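Local coordinates for transmembrane oligosaccharyl transferase, putative (Archaeoglobus fulgidus, PDB 3VGP), which is a putative membrane-bound oligosaccharyl transferase of the AglB/STT3 family, represented here by its C-terminal globular domain, at residues E6-A11 and G154-F159; S34-W39 and V63-F68; R87-A92 and Y134-E139. The protein carries 1 engineered substitution. One frame throughout, in Å; residues are numbered along the deposited sequence.

Overall arrangement
All three contacts dock helices onto one mixed sheet. Contact 1 is the most peripheral: helix 6-20 lies against strand 156-161, and its apolar centre gives way at one end to a water bridge between two aspartates. Contacts 2 and 3 are buried. Contact 2 has no hydrogen bond across its segments and rests on methyl and selenium-aromatic packing, whereas contact 3 adds a direct hydrogen bond between Thr-91 and His-137. Strand 88-91 ties the set together, pairing with 35-36 (Met-36 N to Tyr-88 O, 2.8 Å) and with 156-161 (Phe-159 N to Val-89 O, 2.8 Å). Phe-68 of contact 2 also reaches contact 3, its CE2 lying 3.6 Å from Val-89 CG1, while Trp-8 of contact 1 packs on Ser-37 of contact 2.

Contact 1 of 3, residues E6-A11 and G154-F159; sequences EDWKEA and GDVKIF
Val-156 spreads its two methyl groups beneath the indole of Trp-8. CG2 lies 3.9 Å from the centroid of the Trp-8 five-membered ring and only 8° off its normal, a CH-pi contact made squarely over the face. CG1 reaches the same face nearer the rim, close to CE3, about 4.0 Å from the plane of the Trp-8 ring. The first torsion of Val-156 explains the division: with CG1 trans to the backbone N (chi1 -179°), the other methyl is left on the nitrogen side, where it touches both the pyrrole part of the indole and Asp-7 CB. One turn further along helix 6-20, Ala-11 continues the apolar seam, its CB 3.8 Å from Val-156 CG1 and 3.9 Å from Ile-158 CD1. The segment axes, 9.1 Å apart and inclined by 20°, run nearly parallel, so Ala-11 meets Val-156 and also the CD1 end of Ile-158. Trp-8 also touches Val-90 and Ala-92, which places its ring over the sheet and the strand end beside it. Toward the more open end, Asp-7 leans over the backbone of Gly-154. There a water donates to Asp-7 OD2 at 2.6 Å and to Asp-155 OD1 at 2.5 Å, both short bonds. Asp-155 OD2 accepts from the backbone N of Asp-93. Helix and strand are thus joined by apolar packing without a direct hydrogen bond, and the water, by donating a hydrogen bond to each carboxylate, would probably ease the repulsion between acids whose oxygens OD2 of Asp-7 and OD1 of Asp-155 stand 4.7 Å apart.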
loop_
_atom_site.group_PDB
_atom_site.type_symbol
_atom_site.label_atom_id
_atom_site.label_comp_id
_atom_site.label_asym_id
_atom_site.label_seq_id
_atom_site.Cartn_x
_atom_site.Cartn_y
_atom_site.Cartn_z
ATOM N N GLU A 6 5.226 -3.387 16.083
ATOM C CA GLU A 6 4.172 -2.820 16.910
ATOM C C GLU A 6 3.459 -1.689 16.180
ATOM O O GLU A 6 2.242 -1.542 16.294
ATOM C CB GLU A 6 4.759 -2.309 18.224
ATOM C CG GLU A 6 4.096 -2.909 19.450
ATOM C CD GLU A 6 3.877 -4.405 19.313
ATOM O OE1 GLU A 6 4.840 -5.126 18.967
ATOM O OE2 GLU A 6 2.738 -4.862 19.553
ATOM N N ASP A 7 4.214 -0.891 15.431
ATOM C CA ASP A 7 3.617 0.213 14.690
ATOM C C ASP A 7 2.641 -0.319 13.650
ATOM O O ASP A 7 1.579 0.262 13.436
ATOM C CB ASP A 7 4.689 1.052 13.991
ATOM C CG ASP A 7 5.557 1.818 14.964
ATOM O OD1 ASP A 7 5.018 2.315 15.974
ATOM O OD2 ASP A 7 6.773 1.939 14.710
ATOM N N TRP A 8 3.005 -1.421 13.000
ATOM C CA TRP A 8 2.126 -2.002 11.995
ATOM C C TRP A 8 0.865 -2.556 12.637
ATOM O O TRP A 8 -0.237 -2.349 12.128
ATOM C CB TRP A 8 2.838 -3.111 11.215
ATOM C CG TRP A 8 3.512 -2.620 9.973
ATOM C CD1 TRP A 8 4.851 -2.449 9.773
ATOM C CD2 TRP A 8 2.867 -2.216 8.759
ATOM N NE1 TRP A 8 5.081 -1.964 8.506
ATOM C CE2 TRP A 8 3.880 -1.810 7.864
ATOM C CE3 TRP A 8 1.532 -2.155 8.343
ATOM C CZ2 TRP A 8 3.599 -1.352 6.574
ATOM C CZ3 TRP A 8 1.253 -1.698 7.060
ATOM C CH2 TRP A 8 2.284 -1.302 6.192
ATOM N N LYS A 9 1.025 -3.261 13.755
ATOM C CA LYS A 9 -0.124 -3.829 14.450
ATOM C C LYS A 9 -1.067 -2.723 14.909
ATOM O O LYS A 9 -2.285 -2.865 14.816
ATOM C CB LYS A 9 0.334 -4.672 15.644
ATOM C CG LYS A 9 1.016 -5.975 15.245
ATOM C CD LYS A 9 1.416 -6.798 16.463
ATOM C CE LYS A 9 2.038 -8.126 16.055
ATOM N NZ LYS A 9 2.456 -8.936 17.238
ATOM N N GLU A 10 -0.489 -1.627 15.396
ATOM C CA GLU A 10 -1.256 -0.469 15.854
ATOM C C GLU A 10 -2.005 0.178 14.694
ATOM O O GLU A 10 -3.176 0.535 14.816
ATOM C CB GLU A 10 -0.327 0.580 16.464
ATOM C CG GLU A 10 -0.174 0.530 17.969
ATOM C CD GLU A 10 0.667 1.686 18.482
ATOM O OE1 GLU A 10 1.907 1.640 18.331
ATOM O OE2 GLU A 10 0.084 2.651 19.022
ATOM N N ALA A 11 -1.309 0.351 13.576
ATOM C CA ALA A 11 -1.911 0.954 12.397
ATOM C C ALA A 11 -3.080 0.096 11.927
ATOM O O ALA A 11 -4.157 0.608 11.623
ATOM C CB ALA A 11 -0.870 1.083 11.289
ATOM N N GLY A 154 4.879 5.661 13.988
ATOM C CA GLY A 154 6.286 5.442 13.711
ATOM C C GLY A 154 6.469 5.927 12.284
ATOM O O GLY A 154 6.133 7.070 11.975
ATOM N N ASP A 155 6.979 5.073 11.402
ATOM C CA ASP A 155 7.149 5.475 10.011
ATOM C C ASP A 155 6.066 4.854 9.136
ATOM O O ASP A 155 6.116 4.946 7.910
ATOM C CB ASP A 155 8.534 5.096 9.482
ATOM C CG ASP A 155 8.845 3.627 9.648
ATOM O OD1 ASP A 155 9.124 3.207 10.789
ATOM O OD2 ASP A 155 8.808 2.891 8.640
ATOM N N VAL A 156 5.089 4.216 9.773
ATOM C CA VAL A 156 3.973 3.621 9.048
ATOM C C VAL A 156 2.986 4.766 8.822
ATOM O O VAL A 156 2.502 5.369 9.781
ATOM C CB VAL A 156 3.283 2.507 9.871
ATOM C CG1 VAL A 156 2.147 1.889 9.064
ATOM C CG2 VAL A 156 4.288 1.440 10.252
ATOM N N LYS A 157 2.701 5.070 7.559
ATOM C CA LYS A 157 1.789 6.163 7.231
ATOM C C LYS A 157 0.493 5.648 6.618
ATOM O O LYS A 157 0.518 4.814 5.716
ATOM C CB LYS A 157 2.460 7.138 6.259
ATOM C CG LYS A 157 3.745 7.757 6.787
ATOM C CD LYS A 157 4.319 8.779 5.821
ATOM C CE LYS A 157 5.640 9.336 6.351
ATOM N NZ LYS A 157 6.212 10.391 5.477
ATOM N N ILE A 158 -0.634 6.150 7.117
ATOM C CA ILE A 158 -1.943 5.748 6.613
ATOM C C ILE A 158 -2.546 6.892 5.808
ATOM O O ILE A 158 -2.715 7.999 6.315
ATOM C CB ILE A 158 -2.905 5.376 7.767
ATOM C CG1 ILE A 158 -2.336 4.189 8.552
ATOM C CG2 ILE A 158 -4.280 5.009 7.210
ATOM C CD1 ILE A 158 -3.168 3.792 9.748
ATOM N N PHE A 159 -2.854 6.613 4.547
ATOM C CA PHE A 159 -3.441 7.598 3.648
ATOM C C PHE A 159 -4.875 7.199 3.346
ATOM O O PHE A 159 -5.169 6.023 3.150
ATOM C CB PHE A 159 -2.656 7.647 2.336
ATOM C CG PHE A 159 -1.235 8.113 2.492
ATOM C CD1 PHE A 159 -0.914 9.459 2.373
ATOM C CD2 PHE A 159 -0.220 7.202 2.767
ATOM C CE1 PHE A 159 0.394 9.896 2.520
ATOM C CE2 PHE A 159 1.095 7.628 2.920
ATOM C CZ PHE A 159 1.405 8.975 2.796
HETATM O O HOH W 1 7.366 2.158 12.195
#

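Contact 2 of 3, residues S34-W39 and V63-F68; sequences SVMSWW and VDAAKF
Met-36, present as selenomethionine, and Trp-38, the first residue of the WWDYG signature of the STT3/AglB family, pack from a sheet edge and the loop after it against helix 58-69. Asp-64 meets this surface with its methylene: its CB is 4.1 Å from Met-36 CE, the two side chains crossing at about a right angle. The carboxylate is engaged elsewhere, OD2 taking a hydrogen bond from Tyr-33 OH and a salt bridge from Arg-84, so it is the methylene, with the backbone O at a similar distance, that Met-36 CE meets. Ala-65 points into the interface, and its CB has three neighbours. Ser-37 O is nearest to this CB at 3.7 Å. The edge of the indole, through Trp-38 CE3, approaches Ala-65 CB to 4.0 Å, with the methyl near the ring plane. Met-36 CG completes the set at somewhat longer range. Ala-66 extends the methyl surface, its CB 4.0 Å from Trp-38 CZ3. Ile-108 and Ile-111 of helix 105-111 pack on both Ala-66 and Trp-38, so the indole packs against both helices. One turn after Asp-64, Phe-68 presents a ring face to the selenium, a Met-aromatic contact. The extended first two torsions of Met-36 carry SE over the ring, and the bend at chi3 (-79°) turns CE toward Asp-64. The selenium stands 3.7 Å from the Phe-68 centroid and 27° off the normal, displaced toward the root of the ring, where Met-36 SE is 3.3 Å from Phe-68 CG.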
loop_
_atom_site.group_PDB
_atom_site.type_symbol
_atom_site.label_atom_id
_atom_site.label_comp_id
_atom_site.label_asym_id
_atom_site.label_seq_id
_atom_site.Cartn_x
_atom_site.Cartn_y
_atom_site.Cartn_z
ATOM N N SER A 34 -10.685 -3.136 1.806
ATOM C CA SER A 34 -10.512 -1.786 2.328
ATOM C C SER A 34 -9.109 -1.228 2.471
ATOM O O SER A 34 -8.918 -0.015 2.389
ATOM C CB SER A 34 -11.193 -1.687 3.692
ATOM O OG SER A 34 -12.572 -1.981 3.590
ATOM N N VAL A 35 -8.139 -2.099 2.698
ATOM C CA VAL A 35 -6.774 -1.644 2.907
ATOM C C VAL A 35 -5.789 -2.157 1.873
ATOM O O VAL A 35 -5.733 -3.354 1.596
ATOM C CB VAL A 35 -6.276 -2.072 4.307
ATOM C CG1 VAL A 35 -4.847 -1.575 4.534
ATOM C CG2 VAL A 35 -7.222 -1.541 5.378
HETATM N N MSE A 36 -5.028 -1.239 1.291
HETATM C CA MSE A 36 -4.010 -1.617 0.326
HETATM C C MSE A 36 -2.643 -1.414 0.951
HETATM O O MSE A 36 -2.271 -0.292 1.303
HETATM C CB MSE A 36 -4.093 -0.780 -0.939
HETATM C CG MSE A 36 -2.944 -1.082 -1.872
HETATM SE SE MSE A 36 -3.076 -0.070 -3.460
HETATM C CE MSE A 36 -4.397 -1.122 -4.350
ATOM N N SER A 37 -1.893 -2.501 1.086
ATOM C CA SER A 37 -0.566 -2.433 1.682
ATOM C C SER A 37 0.288 -3.546 1.091
ATOM O O SER A 37 -0.225 -4.417 0.383
ATOM C CB SER A 37 -0.675 -2.607 3.201
ATOM O OG SER A 37 0.554 -2.325 3.849
ATOM N N TRP A 38 1.586 -3.507 1.376
ATOM C CA TRP A 38 2.506 -4.520 0.885
ATOM C C TRP A 38 2.623 -5.567 1.976
ATOM O O TRP A 38 3.267 -5.348 3.002
ATOM C CB TRP A 38 3.879 -3.918 0.594
ATOM C CG TRP A 38 4.807 -4.890 -0.069
ATOM C CD1 TRP A 38 5.979 -5.383 0.435
ATOM C CD2 TRP A 38 4.639 -5.491 -1.355
ATOM N NE1 TRP A 38 6.550 -6.254 -0.459
ATOM C CE2 TRP A 38 5.750 -6.338 -1.568
ATOM C CE3 TRP A 38 3.659 -5.396 -2.350
ATOM C CZ2 TRP A 38 5.906 -7.089 -2.735
ATOM C CZ3 TRP A 38 3.815 -6.143 -3.512
ATOM C CH2 TRP A 38 4.930 -6.977 -3.693
ATOM N N TRP A 39 1.996 -6.712 1.739
ATOM C CA TRP A 39 1.979 -7.786 2.713
ATOM C C TRP A 39 2.968 -8.912 2.513
ATOM O O TRP A 39 3.372 -9.222 1.396
ATOM C CB TRP A 39 0.595 -8.438 2.762
ATOM C CG TRP A 39 -0.483 -7.606 3.350
ATOM C CD1 TRP A 39 -1.312 -6.746 2.691
ATOM C CD2 TRP A 39 -0.869 -7.567 4.726
ATOM N NE1 TRP A 39 -2.195 -6.174 3.574
ATOM C CE2 TRP A 39 -1.944 -6.661 4.830
ATOM C CE3 TRP A 39 -0.409 -8.212 5.883
ATOM C CZ2 TRP A 39 -2.570 -6.380 6.049
ATOM C CZ3 TRP A 39 -1.032 -7.933 7.095
ATOM C CH2 TRP A 39 -2.101 -7.026 7.166
ATOM N N VAL A 63 -0.066 -7.909 -6.533
ATOM C CA VAL A 63 0.048 -7.282 -7.840
ATOM C C VAL A 63 -0.640 -5.926 -7.806
ATOM O O VAL A 63 -0.124 -4.958 -8.357
ATOM C CB VAL A 63 -0.579 -8.154 -8.939
ATOM C CG1 VAL A 63 -0.599 -7.394 -10.256
ATOM C CG2 VAL A 63 0.226 -9.440 -9.086
ATOM N N ASP A 64 -1.803 -5.855 -7.160
ATOM C CA ASP A 64 -2.523 -4.585 -7.048
ATOM C C ASP A 64 -1.618 -3.544 -6.392
ATOM O O ASP A 64 -1.443 -2.441 -6.902
ATOM C CB ASP A 64 -3.774 -4.709 -6.167
ATOM C CG ASP A 64 -4.921 -5.441 -6.841
ATOM O OD1 ASP A 64 -4.886 -5.642 -8.069
ATOM O OD2 ASP A 64 -5.878 -5.798 -6.117
ATOM N N ALA A 65 -1.062 -3.898 -5.239
ATOM C CA ALA A 65 -0.208 -2.970 -4.509
ATOM C C ALA A 65 1.046 -2.575 -5.280
ATOM O O ALA A 65 1.437 -1.412 -5.276
ATOM C CB ALA A 65 0.166 -3.560 -3.148
ATOM N N ALA A 66 1.671 -3.537 -5.948
ATOM C CA ALA A 66 2.878 -3.247 -6.712
ATOM C C ALA A 66 2.578 -2.310 -7.888
ATOM O O ALA A 66 3.311 -1.351 -8.127
ATOM C CB ALA A 66 3.509 -4.549 -7.209
ATOM N N LYS A 67 1.503 -2.579 -8.620
ATOM C CA LYS A 67 1.141 -1.728 -9.750
ATOM C C LYS A 67 0.804 -0.324 -9.261
ATOM O O LYS A 67 1.119 0.674 -9.912
ATOM C CB LYS A 67 -0.065 -2.313 -10.490
ATOM C CG LYS A 67 0.216 -3.606 -11.246
ATOM C CD LYS A 67 1.093 -3.375 -12.468
ATOM C CE LYS A 67 1.215 -4.651 -13.296
ATOM N NZ LYS A 67 2.084 -4.475 -14.495
ATOM N N PHE A 68 0.157 -0.256 -8.106
ATOM C CA PHE A 68 -0.236 1.017 -7.520
ATOM C C PHE A 68 0.988 1.814 -7.080
ATOM O O PHE A 68 1.152 2.975 -7.456
ATOM C CB PHE A 68 -1.150 0.765 -6.315
ATOM C CG PHE A 68 -1.517 2.008 -5.551
ATOM C CD1 PHE A 68 -2.674 2.714 -5.850
ATOM C CD2 PHE A 68 -0.699 2.468 -4.525
ATOM C CE1 PHE A 68 -3.012 3.859 -5.140
ATOM C CE2 PHE A 68 -1.027 3.613 -3.810
ATOM C CZ PHE A 68 -2.188 4.310 -4.119
#

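Contact 3 of 3, residues R87-A92 and Y134-E139; sequences RYVVTA and YRLHME
Thr-91 and His-137 join strand 88-91, an inner strand of the mixed sheet, to the C-terminal end of helix 132-138, whose segment 134-138 crosses strand 88-91 at -68° with the axes 9.2 Å apart. A wider pi-type turn occurs here: Tyr-134 O takes the i+4 bond from Met-138 N and a weak i+5 bond from Glu-139 N. Apolar packing comes from Leu-136. Its CD1 lies 4.2 Å from Val-89 CG1, the two side chains meeting at about a right angle, and 4.3 Å from Thr-91 CG2, so that a single methyl spans two inward-facing residues of the strand. Phe-68 of helix 58-69 packs on Leu-136 and makes this corner part of a larger hydrophobic core. The polar part is one hydrogen bond, 2.7 Å between Thr-91 OG1 and His-137 ND1, in which either partner could be the donor. OG1 lies at the edge of the imidazole and in its plane; the threonine places it there by setting the hydroxyl between its own backbone N and carbonyl carbon (chi1 65°). At the far side of the ring His-137 NE2 is hydrogen-bonded to Asp-93 OD1. With both nitrogens engaged, rotation of the buried imidazole is restrained about its CB-CG bond. The third kind of interaction is backbone against ring. Ala-92 directs its CB away from the helix, and its peptide packs on the imidazole: the carbonyl O stands 3.8 Å above the His-137 plane, offset toward the rim, and Ala-92 C comes within 3.4 Å of His-137 CE1.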
loop_
_atom_site.group_PDB
_atom_site.type_symbol
_atom_site.label_atom_id
_atom_site.label_comp_id
_atom_site.label_asym_id
_atom_site.label_seq_id
_atom_site.Cartn_x
_atom_site.Cartn_y
_atom_site.Cartn_z
ATOM N N ARG A 87 -10.132 2.109 0.903
ATOM C CA ARG A 87 -10.307 3.350 1.651
ATOM C C ARG A 87 -8.957 3.835 2.158
ATOM O O ARG A 87 -8.697 5.039 2.204
ATOM C CB ARG A 87 -11.232 3.145 2.848
ATOM C CG ARG A 87 -11.346 4.384 3.720
ATOM C CD ARG A 87 -12.327 4.192 4.862
ATOM N NE ARG A 87 -12.443 5.403 5.669
ATOM C CZ ARG A 87 -13.187 5.501 6.765
ATOM N NH1 ARG A 87 -13.224 6.643 7.436
ATOM N NH2 ARG A 87 -13.893 4.457 7.188
ATOM N N TYR A 88 -8.102 2.888 2.532
ATOM C CA TYR A 88 -6.782 3.218 3.050
ATOM C C TYR A 88 -5.628 2.597 2.285
ATOM O O TYR A 88 -5.697 1.451 1.833
ATOM C CB TYR A 88 -6.660 2.777 4.509
ATOM C CG TYR A 88 -7.619 3.460 5.457
ATOM C CD1 TYR A 88 -7.583 4.840 5.636
ATOM C CD2 TYR A 88 -8.549 2.722 6.185
ATOM C CE1 TYR A 88 -8.455 5.472 6.522
ATOM C CE2 TYR A 88 -9.430 3.345 7.074
ATOM C CZ TYR A 88 -9.372 4.721 7.234
ATOM O OH TYR A 88 -10.234 5.353 8.105
ATOM N N VAL A 89 -4.563 3.379 2.151
ATOM C CA VAL A 89 -3.330 2.936 1.518
ATOM C C VAL A 89 -2.280 3.157 2.605
ATOM O O VAL A 89 -2.228 4.226 3.214
ATOM C CB VAL A 89 -2.972 3.787 0.280
ATOM C CG1 VAL A 89 -1.601 3.387 -0.233
ATOM C CG2 VAL A 89 -4.011 3.574 -0.815
ATOM N N VAL A 90 -1.446 2.157 2.853
ATOM C CA VAL A 90 -0.450 2.274 3.913
ATOM C C VAL A 90 0.972 2.108 3.401
ATOM O O VAL A 90 1.256 1.190 2.634
ATOM C CB VAL A 90 -0.700 1.217 5.009
ATOM C CG1 VAL A 90 0.209 1.474 6.204
ATOM C CG2 VAL A 90 -2.161 1.245 5.427
ATOM N N THR A 91 1.859 2.998 3.838
ATOM C CA THR A 91 3.264 2.947 3.440
ATOM C C THR A 91 4.139 2.869 4.691
ATOM O O THR A 91 3.645 2.981 5.810
ATOM C CB THR A 91 3.678 4.195 2.612
ATOM O OG1 THR A 91 3.585 5.377 3.421
ATOM C CG2 THR A 91 2.763 4.351 1.393
ATOM N N ALA A 92 5.435 2.650 4.491
ATOM C CA ALA A 92 6.391 2.566 5.595
ATOM C C ALA A 92 7.780 2.706 4.993
ATOM O O ALA A 92 7.960 2.504 3.792
ATOM C CB ALA A 92 6.260 1.226 6.316
ATOM N N TYR A 134 6.588 7.489 -3.968
ATOM C CA TYR A 134 7.471 8.562 -3.520
ATOM C C TYR A 134 6.608 9.741 -3.079
ATOM O O TYR A 134 6.811 10.312 -2.006
ATOM C CB TYR A 134 8.402 9.018 -4.652
ATOM C CG TYR A 134 9.225 10.239 -4.287
ATOM C CD1 TYR A 134 10.503 10.107 -3.740
ATOM C CD2 TYR A 134 8.707 11.523 -4.449
ATOM C CE1 TYR A 134 11.245 11.227 -3.359
ATOM C CE2 TYR A 134 9.438 12.650 -4.071
ATOM C CZ TYR A 134 10.705 12.492 -3.528
ATOM O OH TYR A 134 11.432 13.602 -3.164
ATOM N N ARG A 135 5.639 10.104 -3.913
ATOM C CA ARG A 135 4.759 11.222 -3.601
ATOM C C ARG A 135 3.920 10.987 -2.355
ATOM O O ARG A 135 3.478 11.938 -1.715
ATOM C CB ARG A 135 3.878 11.544 -4.805
ATOM C CG ARG A 135 4.556 12.503 -5.776
ATOM C CD ARG A 135 3.881 12.491 -7.123
ATOM N NE ARG A 135 4.282 11.324 -7.899
ATOM C CZ ARG A 135 3.723 10.968 -9.049
ATOM N NH1 ARG A 135 2.733 11.688 -9.558
ATOM N NH2 ARG A 135 4.160 9.895 -9.689
ATOM N N LEU A 136 3.697 9.723 -2.009
ATOM C CA LEU A 136 2.945 9.418 -0.799
ATOM C C LEU A 136 3.863 9.520 0.416
ATOM O O LEU A 136 3.741 10.430 1.239
ATOM C CB LEU A 136 2.354 7.999 -0.856
ATOM C CG LEU A 136 1.166 7.758 -1.790
ATOM C CD1 LEU A 136 0.917 6.271 -1.959
ATOM C CD2 LEU A 136 -0.064 8.433 -1.206
ATOM N N HIS A 137 4.808 8.593 0.506
ATOM C CA HIS A 137 5.706 8.524 1.650
ATOM C C HIS A 137 6.729 9.642 1.829
ATOM O O HIS A 137 6.947 10.101 2.951
ATOM C CB HIS A 137 6.438 7.184 1.639
ATOM C CG HIS A 137 6.944 6.762 2.981
ATOM N ND1 HIS A 137 6.123 6.216 3.944
ATOM C CD2 HIS A 137 8.182 6.818 3.527
ATOM C CE1 HIS A 137 6.836 5.951 5.025
ATOM N NE2 HIS A 137 8.087 6.306 4.797
HETATM N N MSE A 138 7.369 10.066 0.745
HETATM C CA MSE A 138 8.387 11.112 0.846
HETATM C C MSE A 138 7.822 12.522 0.944
HETATM O O MSE A 138 8.453 13.397 1.534
HETATM C CB MSE A 138 9.346 11.060 -0.351
HETATM C CG MSE A 138 9.920 9.694 -0.675
HETATM SE SE MSE A 138 10.498 8.655 0.826
HETATM C CE MSE A 138 9.354 7.165 0.518
ATOM N N GLU A 139 6.637 12.748 0.379
ATOM C CA GLU A 139 6.034 14.080 0.402
ATOM C C GLU A 139 4.706 14.152 1.147
ATOM O O GLU A 139 4.018 15.165 1.075
ATOM C CB GLU A 139 5.805 14.585 -1.025
ATOM C CG GLU A 139 7.020 14.531 -1.924
ATOM C CD GLU A 139 6.788 15.228 -3.251
ATOM O OE1 GLU A 139 5.662 15.140 -3.789
ATOM O OE2 GLU A 139 7.739 15.858 -3.764
#